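Local coordinates for putative peptidoglycan-binding/hydrolysing protein (Peptoclostridium difficile, PDB 5TV7), which probably binds peptidoglycan of the bacterial cell wall through a three-helix binding domain, and here holds a molecule of glutamine hydroxamate, at residues I93-N98 / V118-I123; I103-V108 / A164-L169; L128-G133 / Y143-S148. All blocks are in the same frame, centred on the assembly; numbering follows the deposited sequence.

From the N terminus the chain first builds most of an antiparallel sheet, and contact 1 opens on its strand 92-96. Contact 2 opens next, on the neighbouring strand 100-104, before contact 1 closes on helix 116-127. These two therefore cross: contact 1 lays helix 116-127 on the sheet, and contact 2 runs on to helix 163-173, bringing that helix against the turn at the end of the sheet's edge strand. Contact 3 opens and closes within the long excursion between the two ends of contact 2, joining the segment after helix 116-127 to helix 140-152. Contacts 1 and 2 touch where I93 and A121 meet W166, and L128 packs on L169.

Contact 1. Residues I93-N98 / V118-I123; sequences ITIMSN and VKAAQI
I95 meets A120 and I123 with both branches of its side chain, one reaching along the near face of the helix at A120 and the other turned to the tip of I123. From CB, which points toward the helix, the longer branch starts with CG1. This atom lies beside the backbone N and opposite the carbonyl carbon (chi1 -59°), which sets it 3.8 Å from A120 CB. At the next bond chi2 is -61°, a bent rather than extended chain, and CD1 folds in beside the helix backbone, 4.2 Å from A120 O. The shorter branch, CG2, leaves CB opposite the backbone N and meets I123 CD1 at 3.8 Å. I123 reaches it with an extended chain, chi2 165°, and the two isoleucines lie obliquely across each other.

Here helix 116-127, the first helix of the predicted peptidoglycan-binding domain, rests on the antiparallel sheet, with strand 92-96 presenting an inward-facing isoleucine to it. A120 and I123 are three residues apart, so they lie on the same side of the helix and offer I95 a short methyl and a longer arm. The strand and helix come within 6.5 Å between I95 CA and A120 CA, a close approach that goes with the small side chain of alanine. All three residues are buried, and the contact between them is wholly apolar. Y82 and V84 of strand 78-87 and L101 of strand 100-104 also touch I95, which places it between its two neighbouring strands, while I103 of strand 100-104 packs on A120. A121, next in the chain, points away from the strand and packs on W166 of helix 163-173.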
loop_
_atom_site.group_PDB
_atom_site.type_symbol
_atom_site.label_atom_id
_atom_site.label_comp_id
_atom_site.label_asym_id
_atom_site.label_seq_id
_atom_site.Cartn_x
_atom_site.Cartn_y
_atom_site.Cartn_z
ATOM N N ILE A 93 -3.332 -3.214 -12.945
ATOM C CA ILE A 93 -2.172 -3.502 -12.112
ATOM C C ILE A 93 -2.542 -4.693 -11.253
ATOM O O ILE A 93 -3.600 -4.705 -10.617
ATOM C CB ILE A 93 -1.773 -2.315 -11.215
ATOM C CG1 ILE A 93 -1.135 -1.229 -12.084
ATOM C CG2 ILE A 93 -0.774 -2.758 -10.129
ATOM C CD1 ILE A 93 -0.822 0.045 -11.341
ATOM N N THR A 94 -1.658 -5.680 -11.222
ATOM C CA THR A 94 -1.875 -6.869 -10.413
ATOM C C THR A 94 -0.803 -6.947 -9.349
ATOM O O THR A 94 0.386 -6.834 -9.646
ATOM C CB THR A 94 -1.827 -8.155 -11.270
ATOM O OG1 THR A 94 -2.758 -8.026 -12.338
ATOM C CG2 THR A 94 -2.193 -9.399 -10.436
ATOM N N ILE A 95 -1.249 -7.072 -8.104
ATOM C CA ILE A 95 -0.388 -7.303 -6.971
ATOM C C ILE A 95 -0.378 -8.835 -6.789
ATOM O O ILE A 95 -1.420 -9.445 -6.549
ATOM C CB ILE A 95 -0.920 -6.606 -5.706
ATOM C CG1 ILE A 95 -1.032 -5.081 -5.933
ATOM C CG2 ILE A 95 -0.024 -6.921 -4.503
ATOM C CD1 ILE A 95 0.268 -4.365 -6.250
HETATM N N MSE A 96 0.799 -9.436 -6.914
HETATM C CA MSE A 96 0.957 -10.894 -6.866
HETATM C C MSE A 96 1.654 -11.405 -5.630
HETATM O O MSE A 96 2.705 -10.915 -5.246
HETATM C CB MSE A 96 1.774 -11.334 -8.088
HETATM C CG MSE A 96 1.453 -10.488 -9.323
HETATM SE SE MSE A 96 2.208 -11.245 -10.981
HETATM C CE MSE A 96 3.978 -10.370 -10.820
ATOM N N SER A 97 1.028 -12.387 -4.995
ATOM C CA SER A 97 1.569 -13.102 -3.842
ATOM C C SER A 97 1.122 -14.536 -4.119
ATOM O O SER A 97 1.290 -15.015 -5.247
ATOM C CB SER A 97 0.987 -12.551 -2.549
ATOM O OG SER A 97 -0.424 -12.623 -2.562
ATOM N N ASN A 98 0.572 -15.230 -3.129
ATOM C CA ASN A 98 -0.025 -16.542 -3.424
ATOM C C ASN A 98 -1.370 -16.274 -4.100
ATOM O O ASN A 98 -1.895 -17.117 -4.828
ATOM C CB ASN A 98 -0.211 -17.395 -2.169
ATOM C CG ASN A 98 -0.984 -16.688 -1.087
ATOM O OD1 ASN A 98 -0.948 -15.464 -0.979
ATOM N ND2 ASN A 98 -1.667 -17.456 -0.257
ATOM N N VAL A 118 -6.802 0.879 -2.675
ATOM C CA VAL A 118 -5.992 1.573 -1.680
ATOM C C VAL A 118 -4.823 0.675 -1.254
ATOM O O VAL A 118 -3.667 1.134 -1.202
ATOM C CB VAL A 118 -6.843 2.015 -0.468
ATOM C CG1 VAL A 118 -5.966 2.598 0.631
ATOM C CG2 VAL A 118 -7.874 3.039 -0.905
ATOM N N LYS A 119 -5.109 -0.605 -0.993
ATOM C CA LYS A 119 -4.065 -1.550 -0.594
ATOM C C LYS A 119 -2.969 -1.642 -1.644
ATOM O O LYS A 119 -1.782 -1.583 -1.312
ATOM C CB LYS A 119 -4.640 -2.939 -0.346
ATOM C CG LYS A 119 -3.606 -3.949 0.148
ATOM C CD LYS A 119 -4.246 -5.289 0.422
ATOM C CE LYS A 119 -3.187 -6.303 0.777
ATOM N NZ LYS A 119 -3.788 -7.643 1.008
ATOM N N ALA A 120 -3.377 -1.754 -2.906
ATOM C CA ALA A 120 -2.435 -1.859 -4.011
ATOM C C ALA A 120 -1.526 -0.641 -4.071
ATOM O O ALA A 120 -0.309 -0.777 -4.215
ATOM C CB ALA A 120 -3.172 -2.037 -5.330
ATOM N N ALA A 121 -2.112 0.543 -3.929
ATOM C CA ALA A 121 -1.329 1.781 -3.949
ATOM C C ALA A 121 -0.355 1.822 -2.775
ATOM O O ALA A 121 0.779 2.239 -2.929
ATOM C CB ALA A 121 -2.247 2.999 -3.922
ATOM N N GLN A 122 -0.800 1.352 -1.608
ATOM C CA GLN A 122 0.043 1.361 -0.416
ATOM C C GLN A 122 1.233 0.427 -0.565
ATOM O O GLN A 122 2.330 0.743 -0.116
ATOM C CB GLN A 122 -0.783 1.013 0.830
ATOM C CG GLN A 122 -1.690 2.170 1.227
ATOM C CD GLN A 122 -2.724 1.818 2.272
ATOM O OE1 GLN A 122 -3.100 0.647 2.457
ATOM N NE2 GLN A 122 -3.218 2.843 2.951
ATOM N N ILE A 123 1.000 -0.726 -1.177
ATOM C CA ILE A 123 2.058 -1.666 -1.429
ATOM C C ILE A 123 3.096 -1.046 -2.363
ATOM O O ILE A 123 4.273 -1.088 -2.070
ATOM C CB ILE A 123 1.520 -2.983 -1.986
ATOM C CG1 ILE A 123 0.858 -3.756 -0.841
ATOM C CG2 ILE A 123 2.650 -3.799 -2.598
ATOM C CD1 ILE A 123 -0.023 -4.891 -1.285
#

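Contact 2. Residues I103-V108 / A164-L169; sequences ISTTKV and ATWDKL. With HGA (glutamine hydroxamate), chain C.
The type I beta turn from S104 to K107, which begins on the last residue of the edge strand 100-104, receives the indole of W166 from helix 163-173, next to the pocket that holds glutamine hydroxamate. With chi1 at -76° the indole leaves CB opposite the carbonyl carbon and reaches the turn. W166 NE1 donates to K107 O at 2.7 Å, with an N-H...O angle of 158°. The oxygen lies in the indole plane, so the bond helps fix the ring's rotation and satisfies its buried N-H. Over one face, I103 CD1 makes a CH-pi contact, 3.9 Å from the centroid of the W166 six-membered ring. T105 CG2 packs 3.7 Å from W166 CB.

At the start of the same helix, A164 N donates to HGA OXT and T165 N to HGA O, one to each carboxylate oxygen; T165 OG1 also donates to HGA O, at 2.7 Å. V108 CG2 lies 3.6 Å from HGA OE1. D158 and I160 add further bonds to the ligand. Helix 163-173 packs on both parts of the fold: W166 reaches I93 of strand 92-96 and M124 of helix 116-127, while T165 and L169 pack on F149 of helix 140-152.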
loop_
_atom_site.group_PDB
_atom_site.type_symbol
_atom_site.label_atom_id
_atom_site.label_comp_id
_atom_site.label_asym_id
_atom_site.label_seq_id
_atom_site.Cartn_x
_atom_site.Cartn_y
_atom_site.Cartn_z
ATOM N N ILE A 103 -6.435 -4.480 -10.041
ATOM C CA ILE A 103 -7.227 -3.237 -10.044
ATOM C C ILE A 103 -7.111 -2.524 -11.397
ATOM O O ILE A 103 -6.191 -2.801 -12.177
ATOM C CB ILE A 103 -6.859 -2.315 -8.836
ATOM C CG1 ILE A 103 -5.382 -1.917 -8.783
ATOM C CG2 ILE A 103 -7.161 -3.014 -7.526
ATOM C CD1 ILE A 103 -4.987 -0.758 -9.667
ATOM N N SER A 104 -8.088 -1.672 -11.706
ATOM C CA SER A 104 -8.083 -0.891 -12.942
ATOM C C SER A 104 -7.394 0.447 -12.695
ATOM O O SER A 104 -7.701 1.107 -11.717
ATOM C CB SER A 104 -9.523 -0.615 -13.399
ATOM O OG SER A 104 -9.550 0.221 -14.546
ATOM N N THR A 105 -6.490 0.849 -13.587
ATOM C CA THR A 105 -5.806 2.134 -13.461
ATOM C C THR A 105 -6.731 3.305 -13.831
ATOM O O THR A 105 -6.294 4.447 -13.833
ATOM C CB THR A 105 -4.541 2.194 -14.334
ATOM O OG1 THR A 105 -4.872 1.912 -15.696
ATOM C CG2 THR A 105 -3.512 1.188 -13.871
ATOM N N THR A 106 -7.985 3.014 -14.188
ATOM C CA THR A 106 -8.969 4.063 -14.463
ATOM C C THR A 106 -9.697 4.466 -13.191
ATOM O O THR A 106 -10.405 5.460 -13.202
ATOM C CB THR A 106 -10.050 3.645 -15.497
ATOM O OG1 THR A 106 -10.755 2.492 -15.020
ATOM C CG2 THR A 106 -9.427 3.337 -16.846
ATOM N N LYS A 107 -9.544 3.690 -12.112
ATOM C CA LYS A 107 -10.199 4.008 -10.835
ATOM C C LYS A 107 -9.474 5.155 -10.164
ATOM O O LYS A 107 -8.256 5.209 -10.170
ATOM C CB LYS A 107 -10.201 2.815 -9.879
ATOM C CG LYS A 107 -10.977 1.616 -10.389
ATOM C CD LYS A 107 -12.481 1.811 -10.379
ATOM C CE LYS A 107 -13.170 0.748 -11.233
ATOM N NZ LYS A 107 -12.714 -0.649 -10.961
ATOM N N VAL A 108 -10.235 6.087 -9.615
ATOM C CA VAL A 108 -9.664 7.208 -8.907
ATOM C C VAL A 108 -9.877 6.967 -7.417
ATOM O O VAL A 108 -11.006 6.692 -6.999
ATOM C CB VAL A 108 -10.314 8.535 -9.351
ATOM C CG1 VAL A 108 -9.781 9.697 -8.529
ATOM C CG2 VAL A 108 -10.042 8.785 -10.828
ATOM N N ALA A 164 -2.800 8.901 -14.290
ATOM C CA ALA A 164 -1.388 9.278 -14.420
ATOM C C ALA A 164 -0.549 8.766 -13.248
ATOM O O ALA A 164 0.571 8.306 -13.443
ATOM C CB ALA A 164 -1.243 10.788 -14.553
ATOM N N THR A 165 -1.094 8.851 -12.038
ATOM C CA THR A 165 -0.358 8.412 -10.857
ATOM C C THR A 165 -0.245 6.874 -10.823
ATOM O O THR A 165 0.808 6.348 -10.459
ATOM C CB THR A 165 -0.981 8.984 -9.566
ATOM O OG1 THR A 165 -0.923 10.415 -9.625
ATOM C CG2 THR A 165 -0.219 8.507 -8.319
ATOM N N TRP A 166 -1.309 6.168 -11.235
ATOM C CA TRP A 166 -1.256 4.698 -11.297
ATOM C C TRP A 166 -0.206 4.267 -12.281
ATOM O O TRP A 166 0.552 3.346 -12.014
ATOM C CB TRP A 166 -2.559 4.086 -11.764
ATOM C CG TRP A 166 -3.673 4.032 -10.787
ATOM C CD1 TRP A 166 -4.907 4.591 -10.934
ATOM C CD2 TRP A 166 -3.684 3.351 -9.532
ATOM N NE1 TRP A 166 -5.693 4.282 -9.853
ATOM C CE2 TRP A 166 -4.965 3.524 -8.976
ATOM C CE3 TRP A 166 -2.738 2.602 -8.825
ATOM C CZ2 TRP A 166 -5.324 2.996 -7.731
ATOM C CZ3 TRP A 166 -3.101 2.058 -7.593
ATOM C CH2 TRP A 166 -4.380 2.264 -7.060
ATOM N N ASP A 167 -0.167 4.943 -13.427
ATOM C CA ASP A 167 0.776 4.615 -14.484
ATOM C C ASP A 167 2.211 4.740 -14.005
ATOM O O ASP A 167 3.043 3.854 -14.256
ATOM C CB ASP A 167 0.543 5.536 -15.679
ATOM C CG ASP A 167 1.518 5.289 -16.810
ATOM O OD1 ASP A 167 1.446 4.230 -17.472
ATOM O OD2 ASP A 167 2.354 6.184 -17.061
ATOM N N LYS A 168 2.495 5.821 -13.280
ATOM C CA LYS A 168 3.847 6.068 -12.799
ATOM C C LYS A 168 4.210 5.038 -11.725
ATOM O O LYS A 168 5.293 4.479 -11.744
ATOM C CB LYS A 168 3.999 7.512 -12.288
ATOM C CG LYS A 168 5.440 7.966 -12.127
ATOM C CD LYS A 168 6.122 8.128 -13.483
ATOM C CE LYS A 168 7.617 8.306 -13.323
ATOM N NZ LYS A 168 8.361 8.135 -14.610
ATOM N N LEU A 169 3.289 4.767 -10.807
ATOM C CA LEU A 169 3.522 3.754 -9.780
ATOM C C LEU A 169 3.812 2.404 -10.405
ATOM O O LEU A 169 4.740 1.701 -9.994
ATOM C CB LEU A 169 2.294 3.624 -8.863
ATOM C CG LEU A 169 2.123 4.741 -7.838
ATOM C CD1 LEU A 169 0.748 4.657 -7.194
ATOM C CD2 LEU A 169 3.228 4.665 -6.799
HETATM N N HGA C . -4.113 12.866 -9.827
HETATM C CA HGA C . -4.938 12.286 -10.874
HETATM C CB HGA C . -5.527 13.419 -11.723
HETATM C CG HGA C . -6.902 13.085 -12.320
HETATM C CD HGA C . -8.005 13.073 -11.279
HETATM O OE1 HGA C . -8.646 12.054 -11.098
HETATM N NE2 HGA C . -8.228 14.198 -10.593
HETATM O OZ2 HGA C . -9.199 14.250 -9.593
HETATM C C HGA C . -4.109 11.326 -11.702
HETATM O O HGA C . -3.139 10.765 -11.151
HETATM O OXT HGA C . -4.417 11.091 -12.896
#

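Contact 3. Residues L128-G133 / Y143-S148; sequences LGYNVG and YNAVVS
With chi1 at -62°, Y130 CG lies beside the backbone N, opposite the carbonyl carbon, which carries the ring alongside A145 and S148 on the helix. A chi1 of -54° gives V132 CG1 the same relation to its own backbone and sends that methyl to A145. The methyl of A145 consequently has one neighbour from each residue: V132 CG1 at 3.4 Å, a tight carbon pair, and Y130 CB at 3.8 Å. Further along the tyrosine, the ring carbons CG and CD1 still lie near A145 CB, and A145 O lies over one face of the ring, 4.0 Å from Y130 CD1.

One helical turn on from A145, the side chain of S148 comes to the outer part of the ring. Its CB is 3.8 Å from Y130 CE1, and its approach is oblique. Y130 therefore runs beside the helix from A145 to S148, covering the alanine near its root and the serine near its hydroxyl end. The contact is made mainly by carbon packing, buried at A145 and V132 and exposed at S148.

The approach is prepared by G129, which ends the preceding helix in a Schellman motif. Its phi of 103° turns the chain out of the helix, and from there Y130 and V132, alternate residues of the following segment, both face A145 while N131 between them points differently. N131 OD1 is hydrogen-bonded to K141 near the start of helix 140-152, a second tie between this segment and the helix.

L125 of helix 116-127 lies against both Y130 and V146, and V132 rests on Q122 and T126 of that helix. The segment 128-133 is thus packed between helices 116-127 and 140-152, with L128 reaching L169 and L172 of helix 163-173.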
loop_
_atom_site.group_PDB
_atom_site.type_symbol
_atom_site.label_atom_id
_atom_site.label_comp_id
_atom_site.label_asym_id
_atom_site.label_seq_id
_atom_site.Cartn_x
_atom_site.Cartn_y
_atom_site.Cartn_z
ATOM N N LEU A 128 8.566 1.894 -3.050
ATOM C CA LEU A 128 9.345 3.061 -3.461
ATOM C C LEU A 128 9.934 3.829 -2.296
ATOM O O LEU A 128 10.559 4.874 -2.497
ATOM C CB LEU A 128 8.499 3.982 -4.323
ATOM C CG LEU A 128 8.042 3.334 -5.623
ATOM C CD1 LEU A 128 7.183 4.316 -6.394
ATOM C CD2 LEU A 128 9.234 2.881 -6.462
ATOM N N GLY A 129 9.704 3.317 -1.084
ATOM C CA GLY A 129 10.258 3.868 0.132
ATOM C C GLY A 129 9.344 4.694 1.011
ATOM O O GLY A 129 9.755 5.082 2.101
ATOM N N TYR A 130 8.115 4.969 0.563
ATOM C CA TYR A 130 7.203 5.811 1.349
ATOM C C TYR A 130 6.715 5.083 2.587
ATOM O O TYR A 130 6.519 3.853 2.590
ATOM C CB TYR A 130 6.041 6.344 0.489
ATOM C CG TYR A 130 6.572 7.207 -0.627
ATOM C CD1 TYR A 130 6.847 8.568 -0.421
ATOM C CD2 TYR A 130 6.909 6.649 -1.856
ATOM C CE1 TYR A 130 7.396 9.347 -1.429
ATOM C CE2 TYR A 130 7.460 7.422 -2.865
ATOM C CZ TYR A 130 7.702 8.764 -2.642
ATOM O OH TYR A 130 8.261 9.495 -3.650
ATOM N N ASN A 131 6.543 5.857 3.645
ATOM C CA ASN A 131 6.086 5.347 4.893
ATOM C C ASN A 131 4.575 5.591 4.984
ATOM O O ASN A 131 4.113 6.707 5.221
ATOM C CB ASN A 131 6.864 6.034 6.008
ATOM C CG ASN A 131 6.627 5.411 7.356
ATOM O OD1 ASN A 131 5.602 4.787 7.595
ATOM N ND2 ASN A 131 7.571 5.599 8.257
ATOM N N VAL A 132 3.820 4.540 4.694
ATOM C CA VAL A 132 2.369 4.552 4.790
ATOM C C VAL A 132 2.057 3.227 5.446
ATOM O O VAL A 132 2.825 2.274 5.309
ATOM C CB VAL A 132 1.658 4.595 3.415
ATOM C CG1 VAL A 132 2.164 5.744 2.578
ATOM C CG2 VAL A 132 1.841 3.297 2.634
ATOM N N GLY A 133 0.958 3.144 6.162
ATOM C CA GLY A 133 0.563 1.859 6.737
ATOM C C GLY A 133 -0.169 1.131 5.632
ATOM O O GLY A 133 -0.938 1.757 4.889
ATOM N N TYR A 143 -2.018 10.084 1.951
ATOM C CA TYR A 143 -2.143 11.361 1.261
ATOM C C TYR A 143 -0.780 12.025 1.126
ATOM O O TYR A 143 -0.399 12.405 0.027
ATOM C CB TYR A 143 -3.132 12.292 1.976
ATOM C CG TYR A 143 -3.178 13.697 1.399
ATOM C CD1 TYR A 143 -3.995 13.997 0.305
ATOM C CD2 TYR A 143 -2.387 14.718 1.923
ATOM C CE1 TYR A 143 -4.037 15.272 -0.237
ATOM C CE2 TYR A 143 -2.412 15.999 1.380
ATOM C CZ TYR A 143 -3.245 16.272 0.300
ATOM O OH TYR A 143 -3.297 17.536 -0.260
ATOM N N ASN A 144 -0.039 12.126 2.236
ATOM C CA ASN A 144 1.290 12.764 2.222
ATOM C C ASN A 144 2.241 12.059 1.275
ATOM O O ASN A 144 2.980 12.717 0.547
ATOM C CB ASN A 144 1.909 12.808 3.620
ATOM C CG ASN A 144 1.095 13.634 4.604
ATOM O OD1 ASN A 144 0.317 14.508 4.223
ATOM N ND2 ASN A 144 1.277 13.354 5.886
ATOM N N ALA A 145 2.189 10.726 1.261
ATOM C CA ALA A 145 3.046 9.937 0.404
ATOM C C ALA A 145 2.705 10.179 -1.064
ATOM O O ALA A 145 3.605 10.386 -1.876
ATOM C CB ALA A 145 2.936 8.464 0.750
ATOM N N VAL A 146 1.412 10.201 -1.387
ATOM C CA VAL A 146 0.968 10.426 -2.750
ATOM C C VAL A 146 1.408 11.813 -3.236
ATOM O O VAL A 146 1.944 11.937 -4.333
ATOM C CB VAL A 146 -0.552 10.234 -2.885
ATOM C CG1 VAL A 146 -1.044 10.681 -4.248
ATOM C CG2 VAL A 146 -0.929 8.771 -2.643
ATOM N N VAL A 147 1.202 12.843 -2.423
ATOM C CA VAL A 147 1.648 14.214 -2.776
ATOM C C VAL A 147 3.165 14.232 -3.009
ATOM O O VAL A 147 3.628 14.783 -4.015
ATOM C CB VAL A 147 1.241 15.237 -1.689
ATOM C CG1 VAL A 147 1.924 16.596 -1.880
ATOM C CG2 VAL A 147 -0.278 15.392 -1.660
ATOM N N SER A 148 3.926 13.607 -2.104
ATOM C CA SER A 148 5.392 13.553 -2.234
ATOM C C SER A 148 5.825 12.837 -3.507
ATOM O O SER A 148 6.732 13.283 -4.208
ATOM C CB SER A 148 6.026 12.848 -1.029
ATOM O OG SER A 148 5.846 13.601 0.147
#